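Local coordinates for putative CRISPR-associated endoribonuclease-like protein Cas6 (Pyrococcus furiosus, PDB 3UFC), which probably binds CRISPR RNA as a Cas6-family protein of the adaptive immune system that protects the archaeon against mobile genetic elements, at residues A[54-59]-A[68-73]; A[82-87]-A[172-177]; A[100-105]-A[109-114]; A[136-141]-A[155-160]; A[195-200]-A[230-235]. One frame throughout, in Å; residues are numbered along the deposited sequence.

Interaction 1: A[54-59]-A[68-73]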
# COMPACT_ATOMS: atom_id res chain seq x y z
N PHE A 54 2.36 1.78 -0.89
CA PHE A 54 3.54 1.02 -0.52
C PHE A 54 3.11 -0.22 0.24
O PHE A 54 2.02 -0.28 0.80
CB PHE A 54 4.58 1.86 0.26
CG PHE A 54 4.15 2.34 1.63
CD1 PHE A 54 3.56 3.59 1.79
CD2 PHE A 54 4.44 1.59 2.77
CE1 PHE A 54 3.27 4.10 3.07
CE2 PHE A 54 4.17 2.08 4.05
CZ PHE A 54 3.58 3.34 4.20
N SER A 55 3.97 -1.24 0.20
CA SER A 55 3.68 -2.51 0.84
C SER A 55 4.05 -2.53 2.31
O SER A 55 4.58 -1.56 2.86
CB SER A 55 4.48 -3.61 0.16
OG SER A 55 5.86 -3.50 0.52
N ARG A 56 3.76 -3.66 2.94
CA ARG A 56 4.14 -3.86 4.32
C ARG A 56 5.60 -4.30 4.15
O ARG A 56 6.03 -4.66 3.04
CB ARG A 56 3.30 -4.98 4.94
CG ARG A 56 1.87 -4.56 5.30
CD ARG A 56 1.83 -3.80 6.62
NE ARG A 56 2.13 -4.69 7.74
CZ ARG A 56 2.39 -4.29 8.98
NH1 ARG A 56 2.39 -3.00 9.28
NH2 ARG A 56 2.67 -5.18 9.91
N ILE A 57 6.38 -4.26 5.22
CA ILE A 57 7.77 -4.69 5.11
C ILE A 57 7.73 -6.21 4.91
O ILE A 57 7.20 -6.94 5.74
CB ILE A 57 8.56 -4.33 6.40
CG1 ILE A 57 8.62 -2.80 6.56
CG2 ILE A 57 9.97 -4.89 6.33
CD1 ILE A 57 9.22 -2.33 7.88
N ILE A 58 8.26 -6.67 3.78
CA ILE A 58 8.27 -8.09 3.46
C ILE A 58 9.56 -8.75 3.95
O ILE A 58 10.64 -8.48 3.45
CB ILE A 58 8.13 -8.31 1.93
CG1 ILE A 58 6.90 -7.55 1.41
CG2 ILE A 58 7.99 -9.80 1.61
CD1 ILE A 58 5.59 -8.01 2.02
N ILE A 59 9.41 -9.62 4.94
CA ILE A 59 10.54 -10.32 5.55
C ILE A 59 10.51 -11.81 5.20
O ILE A 59 9.57 -12.53 5.55
CB ILE A 59 10.48 -10.14 7.08
CG1 ILE A 59 10.40 -8.64 7.41
CG2 ILE A 59 11.69 -10.77 7.74
CD1 ILE A 59 9.96 -8.33 8.81
N LYS A 68 4.76 -8.17 21.23
CA LYS A 68 6.13 -7.69 21.06
C LYS A 68 6.34 -7.16 19.64
O LYS A 68 6.87 -6.06 19.46
CB LYS A 68 7.13 -8.81 21.34
CG LYS A 68 7.24 -9.20 22.80
CD LYS A 68 7.73 -8.03 23.64
CE LYS A 68 7.81 -8.40 25.12
NZ LYS A 68 8.29 -7.26 25.95
N GLY A 69 5.93 -7.93 18.65
CA GLY A 69 6.08 -7.51 17.27
C GLY A 69 6.54 -8.62 16.35
O GLY A 69 6.23 -9.79 16.56
N ILE A 70 7.29 -8.24 15.32
CA ILE A 70 7.79 -9.20 14.34
C ILE A 70 9.29 -9.40 14.54
O ILE A 70 10.05 -8.43 14.51
CB ILE A 70 7.54 -8.71 12.90
CG1 ILE A 70 6.07 -8.32 12.73
CG2 ILE A 70 7.91 -9.80 11.91
CD1 ILE A 70 5.76 -7.65 11.39
N LYS A 71 9.71 -10.64 14.76
CA LYS A 71 11.12 -10.93 14.95
C LYS A 71 11.74 -11.27 13.60
O LYS A 71 11.36 -12.24 12.96
CB LYS A 71 11.31 -12.10 15.92
CG LYS A 71 12.76 -12.41 16.23
CD LYS A 71 12.90 -13.58 17.19
CE LYS A 71 14.36 -13.87 17.50
NZ LYS A 71 14.50 -14.99 18.48
N ILE A 72 12.70 -10.45 13.19
CA ILE A 72 13.38 -10.63 11.91
C ILE A 72 14.47 -11.70 12.01
O ILE A 72 15.44 -11.54 12.74
CB ILE A 72 14.02 -9.30 11.46
CG1 ILE A 72 12.92 -8.25 11.28
CG2 ILE A 72 14.80 -9.51 10.16
CD1 ILE A 72 13.43 -6.86 11.03
N LEU A 73 14.30 -12.79 11.26
CA LEU A 73 15.26 -13.88 11.27
C LEU A 73 16.03 -13.97 9.96
O LEU A 73 16.55 -15.03 9.61
CB LEU A 73 14.53 -15.21 11.51
CG LEU A 73 13.65 -15.34 12.76
CD1 LEU A 73 12.95 -16.68 12.74
CD2 LEU A 73 14.50 -15.19 14.02
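I59 and I72 mark the closest approach of the two backbones, 7.0 Å from CA to CA, and no hydrogen bond crosses between 54-59 and 68-73. The strands are therefore not partners in one sheet: they meet through side chains, which bury 180 Å² in total. The chain enters strand 69-72 through a classic beta bulge, in which K68 and G69 both face I65; G69 takes a backbone phi of 138°, a value that suits glycine.

The weight of the contact rests on I59. Its CG1 lies beside the backbone N and its chi2 is near anti (164°), which extends the chain and carries CD1 forward into the other strand. That methyl lies 3.9 Å from I72 CG1 and 4.0 Å from I70 CG2. The I59 side chain meets I72 at about a right angle but I70 at a slant. On its second branch, I59 CG2 comes to 4.1 Å from I72 CG2, so both arms of the isoleucine are used.

R56 adds a looser touch, with NH2 4.2 Å from I70 CD1. Three successive turns of like sign along its chain curl the guanidinium round toward I70, and its polar hold lies outside the pair: NH1 bonds N23 OD1 and NH2 bonds F20 O.

Strand 53-59 is an outermost strand of the five-stranded antiparallel sheet, whereas 69-72 is the middle strand of a small three-stranded sheet, so the isoleucines join two sheets. I72 also rests on I77 of strand 77-83, and I70 on I18 of strand 17-18.

Interaction 2: A[82-87]-A[172-177]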
# COMPACT_ATOMS: atom_id res chain seq x y z
N SER A 82 5.02 2.08 -5.11
CA SER A 82 4.55 2.27 -6.47
C SER A 82 3.69 3.51 -6.62
O SER A 82 3.09 3.99 -5.65
CB SER A 82 3.75 1.05 -6.94
OG SER A 82 3.15 1.30 -8.20
N SER A 83 3.65 4.03 -7.84
CA SER A 83 2.84 5.20 -8.16
C SER A 83 2.70 5.35 -9.66
O SER A 83 3.60 4.97 -10.42
CB SER A 83 3.48 6.47 -7.59
OG SER A 83 2.74 7.61 -7.99
N SER A 84 1.57 5.91 -10.10
CA SER A 84 1.34 6.12 -11.52
C SER A 84 2.14 7.35 -11.94
O SER A 84 2.39 7.57 -13.13
CB SER A 84 -0.15 6.34 -11.80
OG SER A 84 -0.65 7.48 -11.11
N ASN A 85 2.54 8.14 -10.96
CA ASN A 85 3.29 9.38 -11.19
C ASN A 85 4.80 9.17 -11.04
O ASN A 85 5.31 9.01 -9.92
CB ASN A 85 2.81 10.46 -10.22
CG ASN A 85 3.29 11.85 -10.61
OD1 ASN A 85 4.45 12.04 -11.00
ND2 ASN A 85 2.41 12.84 -10.50
N LYS A 86 5.51 9.17 -12.16
CA LYS A 86 6.96 8.99 -12.15
C LYS A 86 7.67 10.06 -11.32
O LYS A 86 8.71 9.80 -10.72
CB LYS A 86 7.50 9.00 -13.59
CG LYS A 86 6.87 7.95 -14.49
CD LYS A 86 7.31 8.15 -15.94
CE LYS A 86 6.57 7.20 -16.88
NZ LYS A 86 6.81 5.77 -16.54
N GLU A 87 7.11 11.26 -11.30
CA GLU A 87 7.69 12.36 -10.54
C GLU A 87 7.68 12.04 -9.04
O GLU A 87 8.58 12.43 -8.30
CB GLU A 87 6.92 13.65 -10.80
CG GLU A 87 7.59 14.90 -10.26
CD GLU A 87 8.84 15.29 -11.04
OE1 GLU A 87 9.51 16.26 -10.63
OE2 GLU A 87 9.13 14.64 -12.07
N GLU A 172 -9.73 12.19 -9.14
CA GLU A 172 -8.83 13.12 -8.48
C GLU A 172 -7.38 13.00 -8.96
O GLU A 172 -6.75 14.00 -9.29
CB GLU A 172 -8.88 12.90 -6.96
CG GLU A 172 -7.87 13.72 -6.19
CD GLU A 172 -8.02 15.21 -6.42
OE1 GLU A 172 -9.17 15.71 -6.37
OE2 GLU A 172 -6.99 15.88 -6.65
N VAL A 173 -6.87 11.77 -9.02
CA VAL A 173 -5.49 11.56 -9.44
C VAL A 173 -5.24 11.69 -10.94
O VAL A 173 -4.30 12.37 -11.35
CB VAL A 173 -4.98 10.18 -8.94
CG1 VAL A 173 -3.57 9.91 -9.46
CG2 VAL A 173 -4.99 10.14 -7.41
N MET A 174 -6.08 11.07 -11.76
CA MET A 174 -5.92 11.14 -13.21
C MET A 174 -6.52 12.39 -13.85
O MET A 174 -6.21 12.72 -14.99
CB MET A 174 -6.52 9.89 -13.87
CG MET A 174 -5.99 8.57 -13.31
SD MET A 174 -4.18 8.43 -13.38
CE MET A 174 -3.94 8.03 -15.10
N GLY A 175 -7.41 13.08 -13.14
CA GLY A 175 -8.00 14.28 -13.70
C GLY A 175 -9.43 14.14 -14.18
O GLY A 175 -10.17 15.12 -14.22
N ASP A 176 -9.83 12.93 -14.56
CA ASP A 176 -11.20 12.71 -15.00
C ASP A 176 -11.58 11.26 -14.76
O ASP A 176 -10.73 10.43 -14.44
CB ASP A 176 -11.35 13.05 -16.49
CG ASP A 176 -12.80 13.28 -16.89
OD1 ASP A 176 -13.04 13.68 -18.06
OD2 ASP A 176 -13.71 13.07 -16.06
N LEU A 177 -12.87 10.95 -14.89
CA LEU A 177 -13.35 9.59 -14.69
C LEU A 177 -12.85 8.72 -15.84
O LEU A 177 -12.62 9.22 -16.95
CB LEU A 177 -14.88 9.56 -14.65
CG LEU A 177 -15.58 10.24 -13.47
CD1 LEU A 177 -17.07 10.37 -13.76
CD2 LEU A 177 -15.35 9.44 -12.21
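S84 holds OG between its backbone N and carbonyl carbon (chi1 61°), and V173 holds CG1 anti to its N (chi1 176°); together these settings point the hydroxyl and the methyl at each other. S84 OG lies 4.1 Å from V173 CG1. M174 starts off in another direction, but all three of its torsions turn the same way, curling the chain until SD stands 4.3 Å from the same oxygen. One hydroxyl thus meets a methyl and a thioether, both loosely, with nothing closer than 4.1 Å. No hydrogen bond links the segments, and S84 OG has its polar partner beyond them. The contact is slight, 63 Å² over both sides, in keeping with a CA-to-CA separation of 9.0 Å for S84 and V173.

In the fold this is where the N-terminal half of the protein, at the passage from strand 77-83 into helix 86-98, brushes the last turn of helix 158-174 in the C-terminal half. Two such ferredoxin-like halves are characteristic of the Cas6 family. The passage is held in shape locally. S83 OG accepts from N85 N at 3.0 Å with an N-H...O angle of 155°, an ST turn, and also bonds Y51 O. N85 is the N-cap of the helix, its OD1 taking a weak bond from E87 N at 2.8 Å. G175, the first residue beyond helix 158-174, leaves helical geometry with positive phi. Helix 215-224 flanks both segments: F220 packs on V173 and M174, while N224 OD1 accepts from S84 N.

Interaction 3: A[100-105]-A[109-114]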
# COMPACT_ATOMS: atom_id res chain seq x y z
N PRO A 100 19.32 7.52 3.43
CA PRO A 100 19.10 6.07 3.45
C PRO A 100 18.78 5.34 4.75
O PRO A 100 18.78 4.11 4.77
CB PRO A 100 20.37 5.53 2.81
CG PRO A 100 21.41 6.49 3.34
CD PRO A 100 20.73 7.83 3.14
N GLU A 101 18.49 6.05 5.83
CA GLU A 101 18.18 5.37 7.09
C GLU A 101 16.71 5.43 7.48
O GLU A 101 16.06 6.47 7.33
CB GLU A 101 19.03 5.93 8.24
CG GLU A 101 20.51 5.65 8.13
CD GLU A 101 21.26 5.99 9.42
OE1 GLU A 101 20.99 5.34 10.45
OE2 GLU A 101 22.11 6.90 9.39
N PHE A 102 16.20 4.32 7.99
CA PHE A 102 14.81 4.24 8.44
C PHE A 102 14.75 3.72 9.86
O PHE A 102 15.52 2.83 10.25
CB PHE A 102 13.97 3.31 7.54
CG PHE A 102 13.53 3.95 6.25
CD1 PHE A 102 14.25 3.75 5.08
CD2 PHE A 102 12.40 4.75 6.22
CE1 PHE A 102 13.85 4.35 3.88
CE2 PHE A 102 11.98 5.35 5.03
CZ PHE A 102 12.71 5.15 3.86
N LYS A 103 13.84 4.28 10.65
CA LYS A 103 13.66 3.89 12.03
C LYS A 103 12.25 3.31 12.20
O LYS A 103 11.26 3.98 11.94
CB LYS A 103 13.83 5.11 12.94
CG LYS A 103 13.75 4.83 14.43
CD LYS A 103 14.93 3.98 14.89
CE LYS A 103 14.98 3.91 16.41
NZ LYS A 103 16.10 3.06 16.90
N ILE A 104 12.18 2.04 12.61
CA ILE A 104 10.90 1.37 12.83
C ILE A 104 10.92 0.97 14.30
O ILE A 104 11.60 0.01 14.68
CB ILE A 104 10.74 0.11 11.93
CG1 ILE A 104 10.60 0.51 10.46
CG2 ILE A 104 9.51 -0.67 12.35
CD1 ILE A 104 11.83 1.15 9.85
N GLY A 105 10.18 1.70 15.12
CA GLY A 105 10.18 1.40 16.54
C GLY A 105 11.58 1.71 17.04
O GLY A 105 12.08 2.81 16.83
N PHE A 109 17.35 0.75 10.27
CA PHE A 109 17.59 0.04 9.02
C PHE A 109 18.40 0.92 8.07
O PHE A 109 18.29 2.15 8.11
CB PHE A 109 16.27 -0.30 8.31
CG PHE A 109 15.47 -1.37 8.99
CD1 PHE A 109 15.56 -2.69 8.57
CD2 PHE A 109 14.60 -1.05 10.03
CE1 PHE A 109 14.79 -3.69 9.18
CE2 PHE A 109 13.83 -2.04 10.64
CZ PHE A 109 13.93 -3.36 10.22
N LEU A 110 19.20 0.29 7.23
CA LEU A 110 19.97 1.01 6.24
C LEU A 110 19.46 0.52 4.89
O LEU A 110 19.29 -0.68 4.69
CB LEU A 110 21.47 0.70 6.38
CG LEU A 110 22.40 1.47 5.43
CD1 LEU A 110 22.15 2.97 5.55
CD2 LEU A 110 23.85 1.14 5.76
N VAL A 111 19.17 1.44 3.97
CA VAL A 111 18.70 1.03 2.65
C VAL A 111 19.90 0.39 1.96
O VAL A 111 20.92 1.04 1.74
CB VAL A 111 18.21 2.23 1.82
CG1 VAL A 111 17.93 1.78 0.39
CG2 VAL A 111 16.94 2.80 2.45
N ALA A 112 19.78 -0.89 1.62
CA ALA A 112 20.87 -1.62 0.99
C ALA A 112 20.84 -1.55 -0.53
O ALA A 112 21.88 -1.71 -1.17
CB ALA A 112 20.83 -3.08 1.43
N ASP A 113 19.67 -1.32 -1.10
CA ASP A 113 19.56 -1.24 -2.55
C ASP A 113 18.16 -0.79 -2.97
O ASP A 113 17.19 -1.00 -2.24
CB ASP A 113 19.87 -2.62 -3.15
CG ASP A 113 19.99 -2.59 -4.66
OD1 ASP A 113 20.57 -1.63 -5.21
OD2 ASP A 113 19.52 -3.54 -5.31
N ILE A 114 18.09 -0.16 -4.13
CA ILE A 114 16.82 0.31 -4.69
C ILE A 114 16.81 -0.17 -6.14
O ILE A 114 17.68 0.21 -6.93
CB ILE A 114 16.71 1.85 -4.68
CG1 ILE A 114 16.77 2.37 -3.24
CG2 ILE A 114 15.39 2.28 -5.33
CD1 ILE A 114 16.74 3.89 -3.14
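I104 lays its CD1 methyl against the ring of F109, 3.5 Å from CD2, the two side chains standing at about a right angle. The I104 chi2 of 66° bends CD1 back instead of extending it, which leaves the methyl beside the CD2 and CE2 atoms, approaching the ring obliquely. The same ring receives F102 O near its plane, at the edge.

F102 takes V111 at its ring edge, CE1 3.7 Å from V111 CG2, and its ring also forms a cation-pi contact with K33.

These groups sit on a beta hairpin made by strands 101-104 and 107-116. The two short segments approach to 4.9 Å between axes, and their directions differ by 138°, antiparallel but clearly twisted. F102 and F109 form a hydrogen-bonded pair: F102 N donates to F109 O at 3.0 Å (167°), and F109 N donates to F102 O at 2.8 Å. E101 and L110 are the adjoining non-hydrogen-bonded pair, where E101 CA approaches F109 O at 3.4 Å as a CA-H...O contact. Beyond it V111 N donates to P100 O at 2.8 Å, so the hydrogen bonding reaches P100, the residue just before strand 101-104.

Strand 101-104 is an outermost strand of the five-stranded sheet. On the side of F102 and F109 the hairpin is covered by helices 23-37 and 86-98, L26, I30 and I96 packing on F102, while strand 3-11 supplies L9 and P11 against F109. The E101 and L110 side chains lie on the other, exposed face.

Interaction 4: A[136-141]-A[155-160]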
# COMPACT_ATOMS: atom_id res chain seq x y z
N VAL A 136 -11.42 -0.96 2.50
CA VAL A 136 -12.64 -0.47 1.87
C VAL A 136 -13.61 -0.18 3.00
O VAL A 136 -13.96 -1.08 3.77
CB VAL A 136 -13.26 -1.52 0.92
CG1 VAL A 136 -14.54 -0.95 0.30
CG2 VAL A 136 -12.26 -1.90 -0.18
N ARG A 137 -14.04 1.07 3.10
CA ARG A 137 -14.94 1.45 4.19
C ARG A 137 -16.26 2.05 3.76
O ARG A 137 -16.46 2.43 2.61
CB ARG A 137 -14.22 2.43 5.11
CG ARG A 137 -12.88 1.92 5.61
CD ARG A 137 -11.78 2.93 5.36
NE ARG A 137 -11.80 4.04 6.31
CZ ARG A 137 -11.46 3.93 7.59
NH1 ARG A 137 -11.10 2.76 8.09
NH2 ARG A 137 -11.48 5.00 8.38
N THR A 138 -17.17 2.13 4.73
CA THR A 138 -18.48 2.71 4.53
C THR A 138 -18.81 3.45 5.82
O THR A 138 -18.06 3.35 6.79
CB THR A 138 -19.55 1.63 4.24
OG1 THR A 138 -20.80 2.26 3.96
CG2 THR A 138 -19.70 0.69 5.42
N VAL A 139 -19.92 4.18 5.84
CA VAL A 139 -20.30 4.92 7.04
C VAL A 139 -21.44 4.26 7.80
O VAL A 139 -22.49 3.97 7.23
CB VAL A 139 -20.72 6.37 6.68
CG1 VAL A 139 -21.24 7.08 7.91
CG2 VAL A 139 -19.53 7.12 6.10
N LYS A 140 -21.22 4.02 9.09
CA LYS A 140 -22.23 3.42 9.95
C LYS A 140 -22.43 4.25 11.22
O LYS A 140 -21.55 5.01 11.63
CB LYS A 140 -21.85 1.98 10.32
CG LYS A 140 -22.16 0.96 9.24
CD LYS A 140 -21.89 -0.46 9.73
CE LYS A 140 -22.33 -1.51 8.72
NZ LYS A 140 -21.59 -1.43 7.43
N PHE A 141 -23.60 4.09 11.84
CA PHE A 141 -23.96 4.83 13.05
C PHE A 141 -23.13 4.50 14.29
O PHE A 141 -22.80 3.34 14.55
CB PHE A 141 -25.44 4.62 13.35
CG PHE A 141 -25.88 3.18 13.31
CD1 PHE A 141 -25.41 2.27 14.25
CD2 PHE A 141 -26.75 2.73 12.32
CE1 PHE A 141 -25.81 0.93 14.21
CE2 PHE A 141 -27.16 1.40 12.28
CZ PHE A 141 -26.69 0.50 13.22
N ASP A 155 -18.50 -8.98 2.60
CA ASP A 155 -19.55 -8.02 2.92
C ASP A 155 -20.30 -7.61 1.66
O ASP A 155 -19.69 -7.34 0.62
CB ASP A 155 -18.94 -6.78 3.58
CG ASP A 155 -18.54 -7.01 5.02
OD1 ASP A 155 -17.44 -6.58 5.42
OD2 ASP A 155 -19.34 -7.62 5.76
N GLU A 156 -21.63 -7.57 1.74
CA GLU A 156 -22.46 -7.20 0.60
C GLU A 156 -22.09 -5.86 -0.04
O GLU A 156 -22.15 -5.72 -1.26
CB GLU A 156 -23.94 -7.14 1.00
CG GLU A 156 -24.53 -8.46 1.45
CD GLU A 156 -26.03 -8.38 1.63
OE1 GLU A 156 -26.49 -7.49 2.40
OE2 GLU A 156 -26.76 -9.18 1.02
N LEU A 157 -21.71 -4.89 0.78
CA LEU A 157 -21.35 -3.56 0.28
C LEU A 157 -19.90 -3.42 -0.22
O LEU A 157 -19.57 -2.42 -0.85
CB LEU A 157 -21.59 -2.51 1.36
CG LEU A 157 -23.01 -1.97 1.58
CD1 LEU A 157 -23.98 -3.11 1.83
CD2 LEU A 157 -22.99 -1.00 2.75
N PHE A 158 -19.06 -4.41 0.07
CA PHE A 158 -17.65 -4.36 -0.33
C PHE A 158 -17.42 -3.93 -1.78
O PHE A 158 -16.81 -2.89 -2.05
CB PHE A 158 -16.98 -5.72 -0.11
CG PHE A 158 -15.49 -5.71 -0.36
CD1 PHE A 158 -14.60 -5.27 0.61
CD2 PHE A 158 -14.98 -6.13 -1.59
CE1 PHE A 158 -13.23 -5.24 0.37
CE2 PHE A 158 -13.61 -6.11 -1.84
CZ PHE A 158 -12.73 -5.66 -0.87
N LEU A 159 -17.91 -4.73 -2.72
CA LEU A 159 -17.71 -4.44 -4.14
C LEU A 159 -18.18 -3.05 -4.55
O LEU A 159 -17.42 -2.31 -5.18
CB LEU A 159 -18.40 -5.50 -5.01
CG LEU A 159 -18.22 -5.29 -6.52
CD1 LEU A 159 -16.74 -5.23 -6.85
CD2 LEU A 159 -18.90 -6.42 -7.28
N ASP A 160 -19.41 -2.68 -4.22
CA ASP A 160 -19.91 -1.36 -4.59
C ASP A 160 -19.08 -0.25 -3.96
O ASP A 160 -18.83 0.78 -4.59
CB ASP A 160 -21.38 -1.19 -4.21
CG ASP A 160 -22.30 -1.95 -5.15
OD1 ASP A 160 -21.90 -2.16 -6.32
OD2 ASP A 160 -23.42 -2.31 -4.73
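F158, whose ring packs on V136, donates its backbone N to D155 O at 3.0 Å, closing a turn of the chain. No polar bond crosses between the two segments. V136 and F158 together carry most of the touch: V136 CG2 lies 3.5 Å from F158 CE1, and V136 CB lies 3.8 Å from the same ring atom. The valine's CG1 heads elsewhere, coming to 3.8 Å from F158 O, so one branch meets the ring of F158 and the other its carbonyl oxygen. With CG anti to the backbone N (chi1 -174°), F158 swings its ring toward the strand and meets V136 at about a right angle.

A second, thinner contact is made by L157, whose CD2 stands 4.1 Å from T138 OG1, again across at roughly a right angle. K140 NZ and D155 OD2 are 6.8 Å apart, too far for a salt bridge, though their opposite charges may attract weakly.

Strand 136-142 pairs with 145-151 in a two-stranded antiparallel hairpin, where V136 faces L151 and T138 faces W149 by backbone bonds. Helix 158-174 follows in the chain and rises beside it: R161 and L162 also touch V136, while F158 continues onto I185 of strand 183-197.

Interaction 5: A[195-200]-A[230-235]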
# COMPACT_ATOMS: atom_id res chain seq x y z
N LEU A 195 -4.54 -3.19 11.90
CA LEU A 195 -3.32 -2.44 12.14
C LEU A 195 -3.61 -1.05 12.69
O LEU A 195 -4.54 -0.38 12.26
CB LEU A 195 -2.54 -2.28 10.83
CG LEU A 195 -2.00 -3.55 10.15
CD1 LEU A 195 -1.45 -3.19 8.78
CD2 LEU A 195 -0.92 -4.18 11.03
N ILE A 196 -2.79 -0.63 13.64
CA ILE A 196 -2.94 0.70 14.20
C ILE A 196 -2.18 1.64 13.28
O ILE A 196 -0.98 1.45 13.04
CB ILE A 196 -2.35 0.81 15.62
CG1 ILE A 196 -3.27 0.09 16.61
CG2 ILE A 196 -2.17 2.28 16.00
CD1 ILE A 196 -2.75 0.06 18.03
N VAL A 197 -2.87 2.64 12.74
CA VAL A 197 -2.25 3.61 11.87
C VAL A 197 -2.33 4.94 12.60
O VAL A 197 -3.38 5.57 12.67
CB VAL A 197 -3.00 3.72 10.52
CG1 VAL A 197 -2.30 4.73 9.62
CG2 VAL A 197 -3.04 2.35 9.86
N LYS A 198 -1.19 5.33 13.17
CA LYS A 198 -1.08 6.56 13.95
C LYS A 198 -1.83 6.41 15.28
O LYS A 198 -1.24 6.04 16.29
CB LYS A 198 -1.64 7.76 13.18
CG LYS A 198 -1.45 9.07 13.94
CD LYS A 198 -2.06 10.26 13.23
CE LYS A 198 -1.78 11.54 13.99
NZ LYS A 198 -2.42 12.72 13.34
N ASP A 199 -3.13 6.67 15.27
CA ASP A 199 -3.92 6.58 16.50
C ASP A 199 -5.20 5.76 16.40
O ASP A 199 -5.95 5.65 17.37
CB ASP A 199 -4.26 7.99 16.97
CG ASP A 199 -4.91 8.82 15.88
OD1 ASP A 199 -4.94 10.06 16.00
OD2 ASP A 199 -5.40 8.23 14.89
N SER A 200 -5.45 5.17 15.23
CA SER A 200 -6.66 4.38 15.05
C SER A 200 -6.44 3.06 14.31
O SER A 200 -5.55 2.94 13.46
CB SER A 200 -7.70 5.20 14.28
OG SER A 200 -7.90 6.46 14.89
N THR A 230 -4.28 4.23 0.68
CA THR A 230 -3.11 3.65 0.02
C THR A 230 -1.79 4.35 0.33
O THR A 230 -0.76 3.69 0.46
CB THR A 230 -3.31 3.58 -1.53
OG1 THR A 230 -3.41 4.90 -2.09
CG2 THR A 230 -4.58 2.79 -1.85
N ASN A 231 -1.83 5.68 0.48
CA ASN A 231 -0.62 6.44 0.78
C ASN A 231 -0.07 6.15 2.17
O ASN A 231 1.07 6.49 2.48
CB ASN A 231 -0.89 7.94 0.62
CG ASN A 231 -1.91 8.46 1.60
OD1 ASN A 231 -2.98 7.87 1.76
ND2 ASN A 231 -1.60 9.57 2.26
N LEU A 232 -0.88 5.50 3.01
CA LEU A 232 -0.45 5.15 4.36
C LEU A 232 0.13 3.73 4.36
O LEU A 232 0.44 3.18 5.42
CB LEU A 232 -1.62 5.23 5.35
CG LEU A 232 -2.28 6.60 5.49
CD1 LEU A 232 -3.39 6.51 6.53
CD2 LEU A 232 -1.24 7.64 5.90
N GLY A 233 0.27 3.15 3.17
CA GLY A 233 0.83 1.82 3.06
C GLY A 233 -0.18 0.70 2.93
O GLY A 233 0.01 -0.38 3.51
N PHE A 234 -1.24 0.93 2.16
CA PHE A 234 -2.29 -0.06 1.97
C PHE A 234 -2.70 -0.27 0.52
O PHE A 234 -2.47 0.58 -0.33
CB PHE A 234 -3.55 0.35 2.75
CG PHE A 234 -3.39 0.30 4.23
CD1 PHE A 234 -2.93 1.42 4.93
CD2 PHE A 234 -3.68 -0.86 4.93
CE1 PHE A 234 -2.74 1.36 6.32
CE2 PHE A 234 -3.50 -0.93 6.32
CZ PHE A 234 -3.03 0.19 7.01
N GLY A 235 -3.30 -1.43 0.27
CA GLY A 235 -3.82 -1.74 -1.05
C GLY A 235 -2.86 -2.05 -2.18
O GLY A 235 -3.29 -2.15 -3.33
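V197 is packed hard on two sides, whereas the turn that follows it, K198 to S200, is exposed and makes no contact with 230-235. On the tight side V197 CG2 meets the F234 ring at its edge, 3.6 Å from CZ and 3.7 Å from CE1. The other methyl, CG1, lies 3.7 Å from L232 CD1. The valine thus holds one branch for each partner. L195 adds its CD1 at 3.9 Å from F234 CE2, sliding past the ring in the opposite direction.

On the loose side the turn is held by its own backbone, with V197 N bonded to S200 O at 2.8 Å, and K198 takes a positive phi of 71°.

The 230-235 segment is folded on itself, since T230 O accepts from G233 N at 2.9 Å and from F234 N at 3.3 Å, both on the same face of its plane. It closes the glycine-rich G-h-G-x5-G-h-G signature of the RAMP proteins to which Cas6 belongs. Elsewhere L232 O is bonded by N23 ND2 and F234 O by T53 OG1. With polar groups bound by such partners and only hydrocarbon between the segments, the contact depends on close fit and burial, not directed bonds.

In the fold
Interactions 1 and 3 are 13 Å apart by centres and touch: I72 CD1 packs at 3.6 Å on F109 CZ, so the apolar layer runs from the three-stranded sheet to the hairpin of the five-stranded one. Interaction 1 also meets interaction 5, where F54 CE1 lies 3.2 Å from G233 N and R56 NH1 approaches L195 CD1 at 3.9 Å; here the N-terminal half abuts the glycine-rich loop. Interactions 2 and 4 share helix 158-174, with centres about 25 Å apart. The widest separation is between interactions 3 and 4, about 36 Å by centres, although interaction 4 lies about 18 Å from interaction 5. No RNA or ligand site is defined among these contacts.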